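Local coordinates for protein aeromonas extracellular serine protease (Aeromonas sobria, PDB 3WQB) that cleaves proteins after paired basic residues, at Lys-Lys and Lys-Arg sites, as a secreted calcium-dependent serine protease of the kexin/furin type and probable virulence factor, at residues T204-A216 and D247-S259. The protein carries 1 engineered substitution. Sequence-based numbering, arbitrary orientation.
Sequences TLKAQGAAYIKAA and DPSNSNFWNLVVS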
ATOM      1  N   THR A 204      -9.924 -12.611   4.414  1.00 10.75           N
ATOM      2  CA  THR A 204      -9.262 -13.196   3.249  1.00 10.78           C
ATOM      3  C   THR A 204      -9.531 -14.702   3.153  1.00 11.60           C
ATOM      4  O   THR A 204      -9.834 -15.213   2.070  1.00 11.99           O
ATOM      5  CB  THR A 204      -7.740 -12.943   3.275  1.00 10.49           C
ATOM      6  OG1 THR A 204      -7.480 -11.533   3.236  1.00 10.89           O
ATOM      7  CG2 THR A 204      -7.056 -13.606   2.078  1.00  9.61           C
ATOM      8  N   LEU A 205      -9.416 -15.398   4.282  1.00 12.25           N
ATOM      9  CA  LEU A 205      -9.427 -16.873   4.269  1.00 13.24           C
ATOM     10  C   LEU A 205     -10.792 -17.559   4.342  1.00 14.58           C
ATOM     11  O   LEU A 205     -10.860 -18.778   4.315  1.00 17.12           O
ATOM     12  CB  LEU A 205      -8.475 -17.423   5.338  1.00 13.49           C
ATOM     13  CG  LEU A 205      -7.000 -17.054   5.113  1.00 13.41           C
ATOM     14  CD1 LEU A 205      -6.131 -17.636   6.211  1.00 15.52           C
ATOM     15  CD2 LEU A 205      -6.471 -17.462   3.723  1.00 14.01           C
ATOM     16  N   LYS A 206     -11.871 -16.797   4.367  1.00 14.67           N
ATOM     17  CA  LYS A 206     -13.198 -17.412   4.459  1.00 14.76           C
ATOM     18  C   LYS A 206     -13.715 -17.820   3.083  1.00 14.78           C
ATOM     19  O   LYS A 206     -13.109 -17.511   2.060  1.00 15.31           O
ATOM     20  CB  LYS A 206     -14.171 -16.435   5.098  1.00 15.05           C
ATOM     21  CG  LYS A 206     -14.293 -15.154   4.302  1.00 14.84           C
ATOM     22  CD  LYS A 206     -15.244 -14.194   4.933  1.00 16.32           C
ATOM     23  CE  LYS A 206     -15.514 -13.089   3.952  1.00 15.73           C
ATOM     24  NZ  LYS A 206     -16.588 -12.164   4.398  1.00 17.27           N
ATOM     25  N   ALA A 207     -14.854 -18.508   3.063  1.00 15.27           N
ATOM     26  CA  ALA A 207     -15.577 -18.730   1.815  1.00 16.53           C
ATOM     27  C   ALA A 207     -15.955 -17.377   1.207  1.00 17.17           C
ATOM     28  O   ALA A 207     -16.311 -16.443   1.935  1.00 18.18           O
ATOM     29  CB  ALA A 207     -16.823 -19.566   2.066  1.00 16.82           C
ATOM     30  N   GLN A 208     -15.883 -17.282  -0.119  1.00 18.46           N
ATOM     31  CA  GLN A 208     -16.073 -16.011  -0.828  1.00 18.95           C
ATOM     32  C   GLN A 208     -15.097 -14.981  -0.251  1.00 17.47           C
ATOM     33  O   GLN A 208     -15.489 -13.875   0.138  1.00 18.67           O
ATOM     34  CB  GLN A 208     -17.528 -15.511  -0.725  1.00 19.99           C
ATOM     35  CG  GLN A 208     -18.524 -16.122  -1.719  1.00 23.51           C
ATOM     36  CD  GLN A 208     -18.429 -17.633  -1.819  1.00 27.10           C
ATOM     37  OE1 GLN A 208     -17.791 -18.164  -2.729  1.00 29.29           O
ATOM     38  NE2 GLN A 208     -19.047 -18.333  -0.870  1.00 29.06           N
ATOM     39  N   GLY A 209     -13.820 -15.370  -0.192  1.00 15.97           N
ATOM     40  CA  GLY A 209     -12.793 -14.570   0.470  1.00 13.81           C
ATOM     41  C   GLY A 209     -12.604 -13.194  -0.138  1.00 12.46           C
ATOM     42  O   GLY A 209     -12.822 -12.985  -1.331  1.00 12.29           O
ATOM     43  N   ALA A 210     -12.193 -12.259   0.708  1.00 10.98           N
ATOM     44  CA  ALA A 210     -11.978 -10.877   0.277  1.00 10.50           C
ATOM     45  C   ALA A 210     -10.513 -10.571   0.009  1.00 10.37           C
ATOM     46  O   ALA A 210      -9.634 -10.945   0.783  1.00 10.81           O
ATOM     47  CB  ALA A 210     -12.532  -9.925   1.311  1.00 10.95           C
ATOM     48  N   ALA A 211     -10.282  -9.895  -1.104  1.00 10.24           N
ATOM     49  CA  ALA A 211      -8.959  -9.423  -1.482  1.00  9.85           C
ATOM     50  C   ALA A 211      -8.739  -7.977  -1.055  1.00  9.44           C
ATOM     51  O   ALA A 211      -9.452  -7.074  -1.513  1.00  9.98           O
ATOM     52  CB  ALA A 211      -8.788  -9.543  -2.980  1.00 10.32           C
ATOM     53  N   TYR A 212      -7.793  -7.776  -0.142  1.00  9.11           N
ATOM     54  CA  TYR A 212      -7.337  -6.432   0.230  1.00  8.57           C
ATOM     55  C   TYR A 212      -6.285  -5.971  -0.763  1.00  8.99           C
ATOM     56  O   TYR A 212      -5.316  -6.690  -0.999  1.00  9.17           O
ATOM     57  CB  TYR A 212      -6.777  -6.434   1.666  1.00  8.59           C
ATOM     58  CG  TYR A 212      -7.858  -6.671   2.684  1.00  8.89           C
ATOM     59  CD1 TYR A 212      -8.271  -7.971   3.007  1.00  9.16           C
ATOM     60  CD2 TYR A 212      -8.489  -5.600   3.313  1.00  9.93           C
ATOM     61  CE1 TYR A 212      -9.295  -8.190   3.924  1.00 10.61           C
ATOM     62  CE2 TYR A 212      -9.516  -5.804   4.226  1.00  9.60           C
ATOM     63  CZ  TYR A 212      -9.912  -7.107   4.530  1.00 10.34           C
ATOM     64  OH  TYR A 212     -10.912  -7.326   5.444  1.00 12.01           O
ATOM     65  N   ILE A 213      -6.506  -4.795  -1.356  1.00  8.64           N
ATOM     66  CA  ILE A 213      -5.599  -4.201  -2.342  1.00  8.69           C
ATOM     67  C   ILE A 213      -5.072  -2.899  -1.764  1.00  8.41           C
ATOM     68  O   ILE A 213      -5.837  -2.137  -1.154  1.00  8.72           O
ATOM     69  CB  ILE A 213      -6.333  -3.929  -3.684  1.00  8.64           C
ATOM     70  CG1 ILE A 213      -7.293  -5.087  -4.046  1.00  9.80           C
ATOM     71  CG2 ILE A 213      -5.336  -3.605  -4.788  1.00  9.93           C
ATOM     72  CD1 ILE A 213      -6.631  -6.435  -4.315  1.00 11.09           C
ATOM     73  N   LYS A 214      -3.777  -2.641  -1.943  1.00  8.31           N
ATOM     74  CA  LYS A 214      -3.101  -1.619  -1.172  1.00  8.66           C
ATOM     75  C   LYS A 214      -2.084  -0.832  -2.001  1.00  8.39           C
ATOM     76  O   LYS A 214      -1.226  -1.419  -2.663  1.00  8.24           O
ATOM     77  CB  LYS A 214      -2.406  -2.293   0.017  1.00  8.72           C
ATOM     78  CG  LYS A 214      -1.662  -1.363   0.971  1.00  9.53           C
ATOM     79  CD  LYS A 214      -2.604  -0.371   1.657  1.00 10.39           C
ATOM     80  CE  LYS A 214      -1.945   0.270   2.857  1.00 10.50           C
ATOM     81  NZ  LYS A 214      -0.796   1.147   2.459  1.00 11.33           N
ATOM     82  N   ALA A 215      -2.182   0.499  -1.963  1.00  8.01           N
ATOM     83  CA  ALA A 215      -1.237   1.367  -2.667  1.00  8.10           C
ATOM     84  C   ALA A 215       0.160   1.264  -2.064  1.00  8.22           C
ATOM     85  O   ALA A 215       0.319   1.320  -0.840  1.00  9.07           O
ATOM     86  CB  ALA A 215      -1.722   2.797  -2.608  1.00  8.48           C
ATOM     87  N   ALA A 216       1.176   1.128  -2.919  1.00  8.94           N
ATOM     88  CA  ALA A 216       2.556   1.081  -2.432  1.00  9.25           C
ATOM     89  C   ALA A 216       3.065   2.401  -1.871  1.00  9.08           C
ATOM     90  O   ALA A 216       3.998   2.409  -1.076  1.00 10.65           O
ATOM     91  CB  ALA A 216       3.476   0.627  -3.532  1.00  9.88           C
ATOM     92  N   ASP A 247       6.135   1.302   5.315  1.00 11.76           N
ATOM     93  CA  ASP A 247       4.823   1.393   5.952  1.00 11.76           C
ATOM     94  C   ASP A 247       4.484   0.003   6.489  1.00 11.75           C
ATOM     95  O   ASP A 247       4.363  -0.937   5.701  1.00 11.57           O
ATOM     96  CB  ASP A 247       3.781   1.875   4.935  1.00 12.24           C
ATOM     97  CG  ASP A 247       2.350   1.844   5.472  1.00 13.57           C
ATOM     98  OD1 ASP A 247       2.094   1.294   6.573  1.00 14.35           O
ATOM     99  OD2 ASP A 247       1.473   2.382   4.762  1.00 15.34           O
ATOM    100  N   PRO A 248       4.382  -0.141   7.827  1.00 12.60           N
ATOM    101  CA  PRO A 248       4.167  -1.473   8.417  1.00 12.48           C
ATOM    102  C   PRO A 248       2.991  -2.278   7.833  1.00 12.09           C
ATOM    103  O   PRO A 248       3.070  -3.504   7.737  1.00 12.50           O
ATOM    104  CB  PRO A 248       3.949  -1.174   9.909  1.00 13.08           C
ATOM    105  CG  PRO A 248       3.576   0.268   9.970  1.00 15.05           C
ATOM    106  CD  PRO A 248       4.330   0.923   8.854  1.00 12.50           C
ATOM    107  N   SER A 249       1.924  -1.603   7.421  1.00 11.34           N
ATOM    108  CA  SER A 249       0.762  -2.305   6.880  1.00 10.85           C
ATOM    109  C   SER A 249       1.073  -3.024   5.571  1.00  9.88           C
ATOM    110  O   SER A 249       0.414  -4.005   5.217  1.00 10.58           O
ATOM    111  CB  SER A 249      -0.390  -1.333   6.660  1.00 11.35           C
ATOM    112  OG  SER A 249      -0.749  -0.725   7.882  1.00 14.09           O
ATOM    113  N   ASN A 250       2.082  -2.537   4.852  1.00  9.19           N
ATOM    114  CA  ASN A 250       2.387  -3.090   3.539  1.00  8.79           C
ATOM    115  C   ASN A 250       3.089  -4.437   3.581  1.00  8.25           C
ATOM    116  O   ASN A 250       3.303  -5.041   2.538  1.00  8.78           O
ATOM    117  CB  ASN A 250       3.228  -2.111   2.718  1.00  8.92           C
ATOM    118  CG  ASN A 250       2.461  -0.877   2.317  1.00  8.95           C
ATOM    119  OD1 ASN A 250       1.231  -0.809   2.449  1.00 11.44           O
ATOM    120  ND2 ASN A 250       3.189   0.123   1.814  1.00 11.29           N
ATOM    121  N   SER A 251       3.456  -4.902   4.775  1.00  8.74           N
ATOM    122  CA  SER A 251       4.106  -6.215   4.924  1.00  8.49           C
ATOM    123  C   SER A 251       3.223  -7.235   5.643  1.00  8.65           C
ATOM    124  O   SER A 251       3.721  -8.262   6.104  1.00  8.95           O
ATOM    125  CB  SER A 251       5.465  -6.074   5.628  1.00  8.95           C
ATOM    126  OG  SER A 251       5.298  -5.454   6.896  1.00  9.93           O
ATOM    127  N   ASN A 252       1.918  -6.970   5.718  1.00  8.53           N
ATOM    128  CA  ASN A 252       1.028  -7.849   6.469  1.00  9.13           C
ATOM    129  C   ASN A 252       0.515  -9.064   5.718  1.00  8.93           C
ATOM    130  O   ASN A 252      -0.303  -9.812   6.259  1.00  9.83           O
ATOM    131  CB  ASN A 252      -0.154  -7.081   7.085  1.00  8.99           C
ATOM    132  CG  ASN A 252      -1.195  -6.683   6.063  1.00  9.68           C
ATOM    133  OD1 ASN A 252      -1.007  -6.848   4.861  1.00 10.07           O
ATOM    134  ND2 ASN A 252      -2.309  -6.155   6.547  1.00 11.40           N
ATOM    135  N   PHE A 253       0.994  -9.260   4.490  1.00  9.05           N
ATOM    136  CA  PHE A 253       0.594 -10.377   3.616  1.00  9.08           C
ATOM    137  C   PHE A 253      -0.819 -10.263   3.056  1.00  9.12           C
ATOM    138  O   PHE A 253      -1.013 -10.461   1.869  1.00  9.18           O
ATOM    139  CB  PHE A 253       0.806 -11.743   4.279  1.00  9.72           C
ATOM    140  CG  PHE A 253       0.380 -12.900   3.422  1.00  9.59           C
ATOM    141  CD1 PHE A 253       1.127 -13.257   2.298  1.00 10.36           C
ATOM    142  CD2 PHE A 253      -0.773 -13.632   3.727  1.00 10.45           C
ATOM    143  CE1 PHE A 253       0.749 -14.332   1.505  1.00 11.63           C
ATOM    144  CE2 PHE A 253      -1.163 -14.701   2.930  1.00 11.98           C
ATOM    145  CZ  PHE A 253      -0.396 -15.055   1.826  1.00 12.07           C
ATOM    146  N   TRP A 254      -1.792  -9.957   3.910  1.00  9.29           N
ATOM    147  CA  TRP A 254      -3.195  -9.855   3.478  1.00  9.78           C
ATOM    148  C   TRP A 254      -3.372  -8.746   2.450  1.00  9.05           C
ATOM    149  O   TRP A 254      -4.208  -8.868   1.549  1.00  9.64           O
ATOM    150  CB  TRP A 254      -4.132  -9.662   4.677  1.00  9.95           C
ATOM    151  CG  TRP A 254      -3.768 -10.613   5.773  1.00  9.90           C
ATOM    152  CD1 TRP A 254      -3.243 -10.294   6.990  1.00 10.27           C
ATOM    153  CD2 TRP A 254      -3.790 -12.052   5.707  1.00 10.73           C
ATOM    154  NE1 TRP A 254      -2.980 -11.445   7.709  1.00 11.06           N
ATOM    155  CE2 TRP A 254      -3.295 -12.534   6.939  1.00 11.26           C
ATOM    156  CE3 TRP A 254      -4.200 -12.979   4.730  1.00 11.02           C
ATOM    157  CZ2 TRP A 254      -3.191 -13.908   7.221  1.00 11.95           C
ATOM    158  CZ3 TRP A 254      -4.112 -14.347   5.021  1.00 11.59           C
ATOM    159  CH2 TRP A 254      -3.605 -14.790   6.249  1.00 12.15           C
ATOM    160  N   ASN A 255      -2.563  -7.686   2.546  1.00  8.96           N
ATOM    161  CA  ASN A 255      -2.563  -6.644   1.533  1.00  8.89           C
ATOM    162  C   ASN A 255      -1.818  -7.090   0.293  1.00  8.82           C
ATOM    163  O   ASN A 255      -0.658  -7.524   0.386  1.00 10.69           O
ATOM    164  CB  ASN A 255      -1.888  -5.390   2.078  1.00  8.71           C
ATOM    165  CG  ASN A 255      -2.800  -4.565   2.933  1.00  8.77           C
ATOM    166  OD1 ASN A 255      -4.001  -4.499   2.675  1.00 10.45           O
ATOM    167  ND2 ASN A 255      -2.241  -3.907   3.955  1.00  9.95           N
ATOM    168  N   LEU A 256      -2.487  -6.986  -0.855  1.00  9.04           N
ATOM    169  CA  LEU A 256      -1.836  -7.119  -2.147  1.00  8.94           C
ATOM    170  C   LEU A 256      -1.344  -5.718  -2.513  1.00  8.66           C
ATOM    171  O   LEU A 256      -2.151  -4.840  -2.844  1.00  8.97           O
ATOM    172  CB  LEU A 256      -2.834  -7.646  -3.188  1.00  9.21           C
ATOM    173  CG  LEU A 256      -2.283  -8.145  -4.532  1.00  9.54           C
ATOM    174  CD1 LEU A 256      -3.347  -8.899  -5.308  1.00 10.94           C
ATOM    175  CD2 LEU A 256      -1.748  -6.984  -5.362  1.00 10.10           C
ATOM    176  N   VAL A 257      -0.034  -5.514  -2.431  1.00  8.04           N
ATOM    177  CA  VAL A 257       0.556  -4.180  -2.594  1.00  8.58           C
ATOM    178  C   VAL A 257       0.942  -3.938  -4.051  1.00  8.77           C
ATOM    179  O   VAL A 257       1.568  -4.794  -4.682  1.00  8.90           O
ATOM    180  CB  VAL A 257       1.757  -3.973  -1.649  1.00  8.22           C
ATOM    181  CG1 VAL A 257       2.268  -2.551  -1.748  1.00  9.23           C
ATOM    182  CG2 VAL A 257       1.369  -4.259  -0.199  1.00  9.45           C
ATOM    183  N   VAL A 258       0.548  -2.778  -4.590  1.00  8.74           N
ATOM    184  CA  VAL A 258       0.751  -2.500  -6.016  1.00  9.34           C
ATOM    185  C   VAL A 258       1.535  -1.235  -6.288  1.00  8.96           C
ATOM    186  O   VAL A 258       1.336  -0.210  -5.630  1.00  9.22           O
ATOM    187  CB  VAL A 258      -0.580  -2.471  -6.812  1.00  9.92           C
ATOM    188  CG1 VAL A 258      -1.300  -3.793  -6.690  1.00 11.56           C
ATOM    189  CG2 VAL A 258      -1.476  -1.345  -6.356  1.00 10.93           C
ATOM    190  N   SER A 259       2.419  -1.329  -7.271  1.00  8.92           N
ATOM    191  CA  SER A 259       3.109  -0.162  -7.801  1.00  8.99           C
ATOM    192  C   SER A 259       2.388   0.369  -9.048  1.00  8.57           C
ATOM    193  O   SER A 259       1.539  -0.310  -9.633  1.00  9.50           O
ATOM    194  CB  SER A 259       4.546  -0.521  -8.138  1.00  9.46           C
ATOM    195  OG  SER A 259       4.605  -1.500  -9.162  1.00 10.27           O
TER
HETATM  196  O   HOH W   1      -6.480 -10.232   0.846  1.00  9.46           O
HETATM  197  O   HOH W   2      -1.048   2.083   5.277  1.00 12.42           O
HETATM  198  O   HOH W   3       1.601   2.586   1.357  1.00 15.77           O
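Tyr212, Lys214 and Ala216 pair in parallel with Leu256 and Val258, joining neighbouring strands 211-215 and 255-259 of the six-stranded parallel sheet at the heart of the subtilisin fold. The axes of the two strand segments come within 4.4 Å at closest, at 33° to each other. Their backbone bonds alternate: Leu256 N gives to Tyr212 O (2.8 Å) and Lys214 N to Leu256 O, then Val258 N to Lys214 O and Ala216 N to Val258 O.

On one face of this ladder Ile213 and Leu256 run alongside each other, Ile213 CD1 against Leu256 CB, and Val258 continues the apolar patch beneath helix 335-352. Ala215 is on this face too, its side chain about 5 Å from that of the engineered Ala336 at the predicted charge-relay position.

The opposite face carries Lys214 and Val257; Val257 CG1 packs on Ala216 CB, while Lys214 forms a polar cluster. Lys214 CB packs on Asn255 CG, and with CG anti to the backbone N (chi1 -179°) the chain goes on past that amide; bends at chi2 and chi4 then bring NZ to Asn250. NZ meets Asn250 OD1 at 2.8 Å, in the carbonyl plane and on a lone pair, whereas its salt bridge to Asp247 OD2, which also accepts from Met180 N, is long at 3.5 Å. A water accepts from NZ and donates to Asp247 OD2, bridging the two, and Tyr178 O also accepts from NZ, so this buried ammonium has several partners. Asn255 ND2 in turn binds Ser249 O, tying the 3-10 turn to the strand, while its OD1 accepts from Gln176 NE2 of strand 173-179.

Near the start of the strands, the end of helix 191-205 rests on Trp254: Thr204 CB comes within 3.8 Å of CE3, and Leu205 CD1 equally near CH2. Thr204 OG1 also bonds to Phe200 O. A water completes this corner, within bonding distance of Thr204 OG1 and Trp254 O and accepting from Tyr212 N at 3.0 Å.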